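Local structure of putative glycoside hydrolase (Bacteroides thetaiotaomicron VPI-5482, 3HBZ) at residues A[124-136]-A[181-193]. The protein binds calcium and may take part in carbohydrate metabolism, possibly as a glycoside hydrolase, although no activity is established. Residues are numbered along the deposited sequence; the frame is centred on the assembly and turned at random.
Sequences MEWASGNAGYAMT and NLFIGSFDVGNAM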
HETATM    1  N   MSE A 124      -4.144   3.076  -9.915  1.00 27.57           N
HETATM    2  CA  MSE A 124      -3.549   2.434  -8.719  1.00 28.94           C
HETATM    3  C   MSE A 124      -3.243   3.459  -7.627  1.00 29.73           C
HETATM    4  O   MSE A 124      -2.761   4.572  -7.920  1.00 30.36           O
HETATM    5  CB  MSE A 124      -2.250   1.694  -9.071  1.00 24.52           C
HETATM    6  CG  MSE A 124      -1.830   0.694  -7.980  1.00 33.38           C
HETATM    7 SE   MSE A 124      -0.178  -0.142  -8.411  0.75 28.77          SE
HETATM    8  CE  MSE A 124       1.043   1.284  -7.846  1.00 35.91           C
ATOM      9  N   GLU A 125      -3.534   3.081  -6.384  1.00 29.41           N
ATOM     10  CA  GLU A 125      -3.119   3.782  -5.202  1.00 29.92           C
ATOM     11  C   GLU A 125      -2.040   2.989  -4.459  1.00 30.95           C
ATOM     12  O   GLU A 125      -2.258   1.844  -4.037  1.00 25.59           O
ATOM     13  CB  GLU A 125      -4.294   4.029  -4.271  1.00 33.15           C
ATOM     14  CG  GLU A 125      -5.485   4.655  -4.977  1.00 37.40           C
ATOM     15  CD  GLU A 125      -6.519   5.297  -4.044  1.00 34.55           C
ATOM     16  OE1 GLU A 125      -6.306   5.326  -2.792  1.00 32.16           O
ATOM     17  OE2 GLU A 125      -7.536   5.803  -4.609  1.00 36.62           O
ATOM     18  N   TRP A 126      -0.858   3.579  -4.332  1.00 27.12           N
ATOM     19  CA  TRP A 126       0.181   3.002  -3.471  1.00 25.88           C
ATOM     20  C   TRP A 126      -0.309   3.077  -2.034  1.00 29.06           C
ATOM     21  O   TRP A 126      -1.118   3.938  -1.675  1.00 25.89           O
ATOM     22  CB  TRP A 126       1.487   3.773  -3.564  1.00 25.00           C
ATOM     23  CG  TRP A 126       2.237   3.617  -4.861  1.00 22.23           C
ATOM     24  CD1 TRP A 126       2.060   4.330  -5.999  1.00 28.32           C
ATOM     25  CD2 TRP A 126       3.306   2.687  -5.127  1.00 22.32           C
ATOM     26  NE1 TRP A 126       2.945   3.878  -6.981  1.00 26.25           N
ATOM     27  CE2 TRP A 126       3.731   2.891  -6.448  1.00 25.01           C
ATOM     28  CE3 TRP A 126       3.959   1.724  -4.354  1.00 26.32           C
ATOM     29  CZ2 TRP A 126       4.751   2.146  -7.025  1.00 28.15           C
ATOM     30  CZ3 TRP A 126       4.994   1.007  -4.904  1.00 27.84           C
ATOM     31  CH2 TRP A 126       5.386   1.212  -6.228  1.00 29.34           C
ATOM     32  N   ALA A 127       0.182   2.165  -1.217  1.00 27.04           N
ATOM     33  CA  ALA A 127      -0.140   2.146   0.216  1.00 27.11           C
ATOM     34  C   ALA A 127       1.116   2.489   1.016  1.00 24.77           C
ATOM     35  O   ALA A 127       2.244   2.309   0.520  1.00 26.49           O
ATOM     36  CB  ALA A 127      -0.646   0.748   0.611  1.00 23.50           C
ATOM     37  N   SER A 128       0.910   2.947   2.261  1.00 21.73           N
ATOM     38  CA  SER A 128       1.980   3.114   3.263  1.00 23.11           C
ATOM     39  C   SER A 128       1.390   2.924   4.627  1.00 25.86           C
ATOM     40  O   SER A 128       0.169   2.733   4.757  1.00 25.91           O
ATOM     41  CB  SER A 128       2.584   4.526   3.243  1.00 26.93           C
ATOM     42  OG  SER A 128       1.654   5.505   3.701  1.00 22.79           O
ATOM     43  N   GLY A 129       2.241   3.012   5.653  1.00 24.36           N
ATOM     44  CA  GLY A 129       1.745   3.012   7.016  1.00 27.33           C
ATOM     45  C   GLY A 129       1.223   4.338   7.561  1.00 25.06           C
ATOM     46  O   GLY A 129       1.019   4.452   8.774  1.00 26.10           O
ATOM     47  N   ASN A 130       1.007   5.334   6.694  1.00 21.98           N
ATOM     48  CA  ASN A 130       0.517   6.643   7.151  1.00 24.80           C
ATOM     49  C   ASN A 130      -0.733   6.627   8.052  1.00 24.46           C
ATOM     50  O   ASN A 130      -0.762   7.294   9.089  1.00 26.20           O
ATOM     51  CB  ASN A 130       0.334   7.582   5.953  1.00 24.05           C
ATOM     52  CG  ASN A 130       1.668   8.182   5.442  1.00 26.39           C
ATOM     53  OD1 ASN A 130       2.721   8.023   6.055  1.00 25.18           O
ATOM     54  ND2 ASN A 130       1.605   8.874   4.302  1.00 21.51           N
ATOM     55  N   ALA A 131      -1.753   5.863   7.672  1.00 26.22           N
ATOM     56  CA  ALA A 131      -2.956   5.723   8.497  1.00 26.94           C
ATOM     57  C   ALA A 131      -2.608   5.244   9.933  1.00 26.17           C
ATOM     58  O   ALA A 131      -3.239   5.647  10.930  1.00 25.06           O
ATOM     59  CB  ALA A 131      -3.945   4.777   7.847  1.00 23.81           C
ATOM     60  N   GLY A 132      -1.603   4.400  10.018  1.00 28.58           N
ATOM     61  CA  GLY A 132      -1.139   3.887  11.295  1.00 24.70           C
ATOM     62  C   GLY A 132      -0.434   4.981  12.074  1.00 25.42           C
ATOM     63  O   GLY A 132      -0.674   5.129  13.273  1.00 24.90           O
ATOM     64  N   TYR A 133       0.479   5.697  11.419  1.00 21.15           N
ATOM     65  CA  TYR A 133       1.194   6.788  12.089  1.00 23.35           C
ATOM     66  C   TYR A 133       0.284   7.883  12.675  1.00 22.79           C
ATOM     67  O   TYR A 133       0.587   8.485  13.722  1.00 23.92           O
ATOM     68  CB  TYR A 133       2.252   7.401  11.164  1.00 19.99           C
ATOM     69  CG  TYR A 133       3.280   8.285  11.897  1.00 20.84           C
ATOM     70  CD1 TYR A 133       4.233   7.725  12.705  1.00 20.79           C
ATOM     71  CD2 TYR A 133       3.306   9.656  11.723  1.00 22.49           C
ATOM     72  CE1 TYR A 133       5.187   8.523  13.417  1.00 24.70           C
ATOM     73  CE2 TYR A 133       4.270  10.466  12.366  1.00 21.24           C
ATOM     74  CZ  TYR A 133       5.193   9.897  13.228  1.00 24.10           C
ATOM     75  OH  TYR A 133       6.109  10.689  13.895  1.00 21.64           O
ATOM     76  N   ALA A 134      -0.802   8.167  11.981  1.00 23.99           N
ATOM     77  CA  ALA A 134      -1.786   9.137  12.449  1.00 22.19           C
ATOM     78  C   ALA A 134      -2.293   8.789  13.843  1.00 23.32           C
ATOM     79  O   ALA A 134      -2.587   9.684  14.657  1.00 26.10           O
ATOM     80  CB  ALA A 134      -2.985   9.220  11.446  1.00 23.22           C
HETATM   81  N   MSE A 135      -2.336   7.489  14.135  1.00 22.92           N
HETATM   82  CA  MSE A 135      -2.833   6.991  15.409  1.00 24.93           C
HETATM   83  C   MSE A 135      -1.879   7.250  16.567  1.00 25.49           C
HETATM   84  O   MSE A 135      -2.307   7.151  17.702  1.00 26.98           O
HETATM   85  CB  MSE A 135      -3.171   5.484  15.335  1.00 22.28           C
HETATM   86  CG  MSE A 135      -4.316   5.182  14.402  1.00 25.34           C
HETATM   87 SE   MSE A 135      -4.530   3.239  14.214  0.75 23.65          SE
HETATM   88  CE  MSE A 135      -5.001   2.768  15.984  1.00 26.73           C
ATOM     89  N   THR A 136      -0.629   7.645  16.292  1.00 24.99           N
ATOM     90  CA  THR A 136       0.348   7.964  17.368  1.00 23.06           C
ATOM     91  C   THR A 136       0.112   9.342  17.946  1.00 23.93           C
ATOM     92  O   THR A 136       0.700   9.704  18.968  1.00 23.97           O
ATOM     93  CB  THR A 136       1.788   7.976  16.836  1.00 24.99           C
ATOM     94  OG1 THR A 136       1.934   9.061  15.909  1.00 24.11           O
ATOM     95  CG2 THR A 136       2.147   6.614  16.138  1.00 22.20           C
ATOM     96  N   ASN A 181       7.597   3.817   4.558  1.00 24.50           N
ATOM     97  CA  ASN A 181       7.422   2.818   3.523  1.00 23.66           C
ATOM     98  C   ASN A 181       6.425   3.200   2.420  1.00 26.54           C
ATOM     99  O   ASN A 181       5.637   4.157   2.518  1.00 29.24           O
ATOM    100  CB  ASN A 181       7.041   1.462   4.150  1.00 23.32           C
ATOM    101  CG  ASN A 181       5.761   1.534   4.935  1.00 27.61           C
ATOM    102  OD1 ASN A 181       5.143   2.600   5.075  1.00 29.71           O
ATOM    103  ND2 ASN A 181       5.345   0.405   5.437  1.00 26.19           N
ATOM    104  N   LEU A 182       6.487   2.432   1.343  1.00 26.86           N
ATOM    105  CA  LEU A 182       5.520   2.548   0.284  1.00 24.96           C
ATOM    106  C   LEU A 182       5.491   1.198  -0.366  1.00 25.03           C
ATOM    107  O   LEU A 182       6.562   0.603  -0.613  1.00 26.32           O
ATOM    108  CB  LEU A 182       5.900   3.607  -0.754  1.00 24.37           C
ATOM    109  CG  LEU A 182       4.786   4.048  -1.702  1.00 25.27           C
ATOM    110  CD1 LEU A 182       3.900   5.077  -0.930  1.00 25.56           C
ATOM    111  CD2 LEU A 182       5.357   4.645  -3.060  1.00 20.60           C
ATOM    112  N   PHE A 183       4.290   0.725  -0.684  1.00 23.40           N
ATOM    113  CA  PHE A 183       4.175  -0.554  -1.334  1.00 27.28           C
ATOM    114  C   PHE A 183       2.917  -0.741  -2.169  1.00 25.00           C
ATOM    115  O   PHE A 183       1.922  -0.069  -1.987  1.00 23.64           O
ATOM    116  CB  PHE A 183       4.273  -1.681  -0.277  1.00 25.30           C
ATOM    117  CG  PHE A 183       3.255  -1.559   0.859  1.00 26.30           C
ATOM    118  CD1 PHE A 183       3.490  -0.751   1.963  1.00 22.99           C
ATOM    119  CD2 PHE A 183       2.077  -2.240   0.812  1.00 23.46           C
ATOM    120  CE1 PHE A 183       2.594  -0.645   2.980  1.00 25.68           C
ATOM    121  CE2 PHE A 183       1.162  -2.134   1.822  1.00 26.76           C
ATOM    122  CZ  PHE A 183       1.418  -1.341   2.923  1.00 25.34           C
ATOM    123  N   ILE A 184       2.986  -1.705  -3.067  1.00 24.57           N
ATOM    124  CA  ILE A 184       1.831  -2.157  -3.807  1.00 23.88           C
ATOM    125  C   ILE A 184       1.023  -3.109  -2.928  1.00 24.50           C
ATOM    126  O   ILE A 184       1.523  -4.108  -2.433  1.00 25.01           O
ATOM    127  CB  ILE A 184       2.208  -2.820  -5.113  1.00 23.45           C
ATOM    128  CG1 ILE A 184       2.806  -1.778  -6.078  1.00 23.46           C
ATOM    129  CG2 ILE A 184       0.920  -3.560  -5.785  1.00 22.63           C
ATOM    130  CD1 ILE A 184       3.349  -2.426  -7.359  1.00 26.29           C
ATOM    131  N   GLY A 185      -0.254  -2.814  -2.767  1.00 25.32           N
ATOM    132  CA  GLY A 185      -1.072  -3.568  -1.793  1.00 24.69           C
ATOM    133  C   GLY A 185      -2.019  -2.634  -1.042  1.00 28.20           C
ATOM    134  O   GLY A 185      -2.483  -1.618  -1.582  1.00 24.38           O
ATOM    135  N   SER A 186      -2.289  -2.963   0.218  1.00 26.65           N
ATOM    136  CA  SER A 186      -3.082  -2.086   1.045  1.00 25.79           C
ATOM    137  C   SER A 186      -2.638  -2.106   2.501  1.00 26.78           C
ATOM    138  O   SER A 186      -1.910  -3.008   2.937  1.00 21.03           O
ATOM    139  CB  SER A 186      -4.567  -2.465   0.936  1.00 26.77           C
ATOM    140  OG  SER A 186      -4.771  -3.795   1.347  1.00 27.69           O
ATOM    141  N   PHE A 187      -3.086  -1.098   3.246  1.00 24.89           N
ATOM    142  CA  PHE A 187      -2.751  -0.983   4.676  1.00 25.14           C
ATOM    143  C   PHE A 187      -4.031  -1.178   5.475  1.00 25.72           C
ATOM    144  O   PHE A 187      -4.968  -0.434   5.338  1.00 23.80           O
ATOM    145  CB  PHE A 187      -2.134   0.361   5.024  1.00 24.59           C
ATOM    146  CG  PHE A 187      -1.614   0.447   6.474  1.00 30.17           C
ATOM    147  CD1 PHE A 187      -0.438  -0.141   6.820  1.00 25.01           C
ATOM    148  CD2 PHE A 187      -2.335   1.078   7.452  1.00 28.52           C
ATOM    149  CE1 PHE A 187       0.051  -0.074   8.107  1.00 27.75           C
ATOM    150  CE2 PHE A 187      -1.868   1.125   8.765  1.00 23.04           C
ATOM    151  CZ  PHE A 187      -0.673   0.563   9.076  1.00 26.20           C
ATOM    152  N   ASP A 188      -4.078  -2.224   6.287  1.00 25.59           N
ATOM    153  CA  ASP A 188      -5.276  -2.546   7.045  1.00 24.05           C
ATOM    154  C   ASP A 188      -5.173  -1.889   8.405  1.00 25.35           C
ATOM    155  O   ASP A 188      -4.517  -2.406   9.313  1.00 25.91           O
ATOM    156  CB  ASP A 188      -5.417  -4.053   7.131  1.00 23.96           C
ATOM    157  CG  ASP A 188      -6.568  -4.509   8.048  1.00 26.64           C
ATOM    158  OD1 ASP A 188      -7.217  -3.691   8.708  1.00 33.21           O
ATOM    159  OD2 ASP A 188      -6.752  -5.707   8.111  1.00 40.23           O
ATOM    160  N   VAL A 189      -5.852  -0.759   8.559  1.00 24.38           N
ATOM    161  CA  VAL A 189      -5.640   0.089   9.719  1.00 27.66           C
ATOM    162  C   VAL A 189      -6.173  -0.584  10.986  1.00 30.92           C
ATOM    163  O   VAL A 189      -5.761  -0.223  12.051  1.00 27.78           O
ATOM    164  CB  VAL A 189      -6.262   1.511   9.564  1.00 30.29           C
ATOM    165  CG1 VAL A 189      -7.805   1.455   9.654  1.00 29.39           C
ATOM    166  CG2 VAL A 189      -5.677   2.479  10.638  1.00 36.75           C
ATOM    167  N   GLY A 190      -7.009  -1.620  10.856  1.00 31.45           N
ATOM    168  CA  GLY A 190      -7.520  -2.357  12.017  1.00 32.37           C
ATOM    169  C   GLY A 190      -6.428  -3.176  12.708  1.00 33.44           C
ATOM    170  O   GLY A 190      -6.562  -3.495  13.863  1.00 31.52           O
ATOM    171  N   ASN A 191      -5.343  -3.490  12.007  1.00 30.00           N
ATOM    172  CA  ASN A 191      -4.190  -4.142  12.614  1.00 28.24           C
ATOM    173  C   ASN A 191      -3.002  -3.223  12.978  1.00 25.31           C
ATOM    174  O   ASN A 191      -1.946  -3.682  13.419  1.00 28.51           O
ATOM    175  CB  ASN A 191      -3.708  -5.244  11.675  1.00 32.06           C
ATOM    176  CG  ASN A 191      -4.412  -6.582  11.937  1.00 36.88           C
ATOM    177  OD1 ASN A 191      -4.621  -6.977  13.080  1.00 44.39           O
ATOM    178  ND2 ASN A 191      -4.718  -7.289  10.882  1.00 55.02           N
ATOM    179  N   ALA A 192      -3.151  -1.923  12.736  1.00 26.02           N
ATOM    180  CA  ALA A 192      -2.012  -1.025  12.729  1.00 23.20           C
ATOM    181  C   ALA A 192      -1.218  -1.052  14.038  1.00 27.30           C
ATOM    182  O   ALA A 192      -0.006  -0.937  14.042  1.00 29.90           O
ATOM    183  CB  ALA A 192      -2.469   0.418  12.451  1.00 22.33           C
HETATM  184  N   MSE A 193      -1.918  -1.197  15.150  1.00 26.69           N
HETATM  185  CA  MSE A 193      -1.284  -1.156  16.435  1.00 28.91           C
HETATM  186  C   MSE A 193      -1.611  -2.381  17.276  1.00 34.61           C
HETATM  187  O   MSE A 193      -1.580  -2.308  18.484  1.00 42.16           O
HETATM  188  CB  MSE A 193      -1.731   0.130  17.133  1.00 29.06           C
HETATM  189  CG  MSE A 193      -1.047   1.306  16.591  1.00 28.17           C
HETATM  190 SE   MSE A 193      -1.253   2.860  17.729  0.75 28.87          SE
HETATM  191  CE  MSE A 193       0.395   3.611  17.501  1.00 35.96           C
TER
HETATM  192  O   HOH W   1      -1.076  -0.498  -4.642  1.00 23.36           O
HETATM  193  O   HOH W   2      -3.880   0.634  -2.202  1.00 24.78           O
HETATM  194  O   HOH W   3       4.280   5.530   6.239  1.00 24.92           O
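Ala127 and Phe183 form an isolated antiparallel bridge, a hydrogen-bonded pair in which Ala127 N donates to Phe183 O (2.9 Å, 169° at the hydrogen) and Phe183 N returns a bond to Ala127 O. Two waters extend the link by joining Glu125 O to the backbone of Gly185. The Trp126 indole is clamped between aliphatic groups: CG1 of Ile184 lies 3.7 Å from CZ3 on one face, beside the selenomethionine methyl of Met124, while CD2 of Leu182 comes in from the other side, toward the rim, 3.5 Å from CE3. At the bridge, a chi1 of 55° turns the Phe183 ring back against Ala127, whose CB makes a CH-pi contact with one face, 3.6 Å from CE2. The N-cap residue Gly129 donates its N-H to Asn181 OD1 at 3.0 Å, the donor tilted 19° from the amide carbonyl plane, and its CA sits over the Phe187 ring, 3.7 Å from CE1. That ring also abuts the first helical turn, with CE2 3.5 Å from Gly132 N. Farther along, the selenium of Met135 rests against CG2 of Val189 and CB of Ala192, and the Met135 and Met193 side chains lie alongside, running in opposite senses. Within the putative carbohydrate metabolism domain, this internal packing sets the end of hairpin strand 121-125 and its following loop on the bend between strands 177-183 and 185-187, and helix 130-134 against strand 185-187 and the 3-10 turn 189-191. Trp126 NE1 hydrogen-bonds Glu116 OE2 on partner strand 115-118; Phe312 of strand 306-313 touches Trp126, and Phe202 of strand 200-205 meets Phe183 edge-to-face.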